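Local coordinates for pesticidial crystal protein CRY2AA (Bacillus thuringiensis serovar kurstaki, PDB 1I5P) that kills dipteran and lepidopteran larvae by binding to their midgut epithelial cells and promoting colloid-osmotic lysis, at residues 374-379 with 414-419. Numbering follows the deposited sequence.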
loop_
_atom_site.group_PDB
_atom_site.type_symbol
_atom_site.label_atom_id
_atom_site.label_comp_id
_atom_site.label_asym_id
_atom_site.label_seq_id
_atom_site.Cartn_x
_atom_site.Cartn_y
_atom_site.Cartn_z
ATOM N N VAL A 374 14.240 -5.389 3.545
ATOM C CA VAL A 374 13.171 -4.762 4.322
ATOM C C VAL A 374 13.518 -3.337 4.754
ATOM O O VAL A 374 12.623 -2.526 5.025
ATOM C CB VAL A 374 12.809 -5.601 5.590
ATOM C CG1 VAL A 374 12.145 -6.906 5.174
ATOM C CG2 VAL A 374 14.057 -5.891 6.424
ATOM N N ARG A 375 14.807 -3.020 4.785
ATOM C CA ARG A 375 15.239 -1.701 5.224
ATOM C C ARG A 375 16.258 -1.080 4.270
ATOM O O ARG A 375 17.139 -1.775 3.757
ATOM C CB ARG A 375 15.831 -1.826 6.632
ATOM C CG ARG A 375 16.145 -0.520 7.335
ATOM C CD ARG A 375 16.729 -0.800 8.716
ATOM N NE ARG A 375 15.772 -1.402 9.650
ATOM C CZ ARG A 375 15.000 -0.709 10.484
ATOM N NH1 ARG A 375 15.065 0.617 10.499
ATOM N NH2 ARG A 375 14.187 -1.340 11.330
ATOM N N SER A 376 16.136 0.226 4.031
ATOM C CA SER A 376 17.065 0.927 3.142
ATOM C C SER A 376 17.561 2.255 3.725
ATOM O O SER A 376 16.901 2.856 4.570
ATOM C CB SER A 376 16.395 1.206 1.799
ATOM O OG SER A 376 15.319 2.121 1.956
ATOM N N TRP A 377 18.735 2.684 3.268
ATOM C CA TRP A 377 19.351 3.957 3.657
ATOM C C TRP A 377 19.593 4.661 2.324
ATOM O O TRP A 377 20.359 4.177 1.493
ATOM C CB TRP A 377 20.684 3.729 4.374
ATOM C CG TRP A 377 20.536 3.141 5.742
ATOM C CD1 TRP A 377 20.515 3.816 6.927
ATOM C CD2 TRP A 377 20.377 1.756 6.065
ATOM N NE1 TRP A 377 20.355 2.938 7.970
ATOM C CE2 TRP A 377 20.265 1.668 7.470
ATOM C CE3 TRP A 377 20.315 0.581 5.303
ATOM C CZ2 TRP A 377 20.097 0.446 8.131
ATOM C CZ3 TRP A 377 20.147 -0.633 5.959
ATOM C CH2 TRP A 377 20.039 -0.690 7.361
ATOM N N LEU A 378 18.944 5.801 2.119
ATOM C CA LEU A 378 19.059 6.513 0.856
ATOM C C LEU A 378 19.510 7.965 0.963
ATOM O O LEU A 378 19.630 8.662 -0.050
ATOM C CB LEU A 378 17.705 6.469 0.151
ATOM C CG LEU A 378 17.054 5.084 0.075
ATOM C CD1 LEU A 378 15.574 5.222 -0.265
ATOM C CD2 LEU A 378 17.780 4.242 -0.967
ATOM N N ASP A 379 19.757 8.417 2.185
ATOM C CA ASP A 379 20.167 9.797 2.425
ATOM C C ASP A 379 21.547 10.134 1.877
ATOM O O ASP A 379 22.398 9.257 1.695
ATOM C CB ASP A 379 20.156 10.101 3.930
ATOM C CG ASP A 379 18.753 10.107 4.524
ATOM O OD1 ASP A 379 17.769 9.958 3.766
ATOM O OD2 ASP A 379 18.638 10.275 5.754
ATOM N N ASN A 414 18.575 8.614 7.927
ATOM C CA ASN A 414 17.311 7.908 8.139
ATOM C C ASN A 414 17.262 6.601 7.366
ATOM O O ASN A 414 17.677 6.541 6.208
ATOM C CB ASN A 414 16.118 8.747 7.676
ATOM C CG ASN A 414 15.932 10.017 8.473
ATOM O OD1 ASN A 414 16.096 10.035 9.686
ATOM N ND2 ASN A 414 15.560 11.089 7.782
ATOM N N SER A 415 16.752 5.557 8.005
ATOM C CA SER A 415 16.598 4.278 7.329
ATOM C C SER A 415 15.104 4.185 7.049
ATOM O O SER A 415 14.286 4.705 7.813
ATOM C CB SER A 415 17.042 3.107 8.214
ATOM O OG SER A 415 16.029 2.738 9.129
ATOM N N ASN A 416 14.751 3.539 5.945
ATOM C CA ASN A 416 13.357 3.400 5.561
ATOM C C ASN A 416 12.888 1.982 5.824
ATOM O O ASN A 416 13.464 1.019 5.328
ATOM C CB ASN A 416 13.205 3.775 4.090
ATOM C CG ASN A 416 13.874 5.097 3.774
ATOM O OD1 ASN A 416 13.407 6.156 4.206
ATOM N ND2 ASN A 416 14.984 5.047 3.036
ATOM N N TYR A 417 11.827 1.869 6.611
ATOM C CA TYR A 417 11.289 0.570 6.981
ATOM C C TYR A 417 9.924 0.749 7.635
ATOM O O TYR A 417 9.687 1.747 8.313
ATOM C CB TYR A 417 12.244 -0.100 7.975
ATOM C CG TYR A 417 11.658 -1.286 8.702
ATOM C CD1 TYR A 417 11.603 -2.537 8.093
ATOM C CD2 TYR A 417 11.119 -1.151 9.989
ATOM C CE1 TYR A 417 11.026 -3.625 8.734
ATOM C CE2 TYR A 417 10.536 -2.237 10.640
ATOM C CZ TYR A 417 10.492 -3.468 10.004
ATOM O OH TYR A 417 9.881 -4.536 10.619
ATOM N N PHE A 418 9.030 -0.209 7.419
ATOM C CA PHE A 418 7.700 -0.176 8.024
ATOM C C PHE A 418 7.345 -1.602 8.436
ATOM O O PHE A 418 7.555 -2.536 7.663
ATOM C CB PHE A 418 6.654 0.355 7.033
ATOM C CG PHE A 418 7.010 1.686 6.425
ATOM C CD1 PHE A 418 7.758 1.752 5.251
ATOM C CD2 PHE A 418 6.611 2.873 7.034
ATOM C CE1 PHE A 418 8.103 2.985 4.685
ATOM C CE2 PHE A 418 6.947 4.111 6.483
ATOM C CZ PHE A 418 7.697 4.167 5.304
ATOM N N PRO A 419 6.799 -1.788 9.653
ATOM C CA PRO A 419 6.422 -3.116 10.153
ATOM C C PRO A 419 5.572 -3.876 9.153
ATOM O O PRO A 419 4.647 -3.310 8.573
ATOM C CB PRO A 419 5.657 -2.793 11.441
ATOM C CG PRO A 419 6.368 -1.572 11.927
ATOM C CD PRO A 419 6.461 -0.754 10.648
HETATM O O HOH W 1 9.899 -2.172 5.007
HETATM O O HOH W 2 16.975 7.129 3.593
HETATM O O HOH W 3 20.026 7.126 4.791
HETATM O O HOH W 4 15.497 10.355 4.962
#
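Asn414 opens the contact by giving its backbone N-H to Asp379, with N to OD2 at 2.7 Å; the donor comes from above the carboxylate plane, 45° out of it. Water extends the link: one molecule joins Asp379 OD1 to Asn414 ND2, and a second accepts from both Leu378 N and Asn416 ND2. A short edge strand can thus be tied to its neighbour by a carboxylate and water as well as by backbone bonds.

Ser415 works in two directions. Its CB lies over the five-membered ring of Trp377 in a CH-pi contact, 3.7 Å from the centroid, while OG accepts from Arg375 NH1 at 2.7 Å, nearly in the guanidinium plane. Asn416 forms the hydrogen-bonded antiparallel pair with Ser376: Asn416 N reaches Ser376 O at 2.6 Å, and Ser376 N returns the bond to Asn416 O at 3.1 Å. On the same face, Asn416 ND2 donates to Ser376 OG over 3.1 Å, a hydroxyl also hydrogen-bonded to Ser466 OG.

The guanidinium of Arg375 stacks flat on the ring of Tyr417, the planes 22° apart, and Arg375 NH2 is 3.4 Å from Tyr417 CD2. The arginine chain runs extended from its backbone and bends at chi3 (-67°), which lays the flat group over the CB-CG-CD2 side of Tyr417. With Ser415 OG at its edge and Tyr417 against a face, the group's rotation is probably restricted; Asp45 adds a salt bridge to NH1. Val374 O sits at the edge of the Tyr417 ring, 3.2 Å from Tyr417 CD1, and a water that donates to this oxygen accepts from Phe418 N.

Within the middle domain, strand 415-416 borders a four-stranded antiparallel sheet; strand 373-377 lies between it and strand 397-400, with a classic bulge at Val374 and Arg375 opposite Gln399. Strand 462-469 packs against Leu378 and Asn416, while Trp41 of helix 31-44 donates to Tyr417 O.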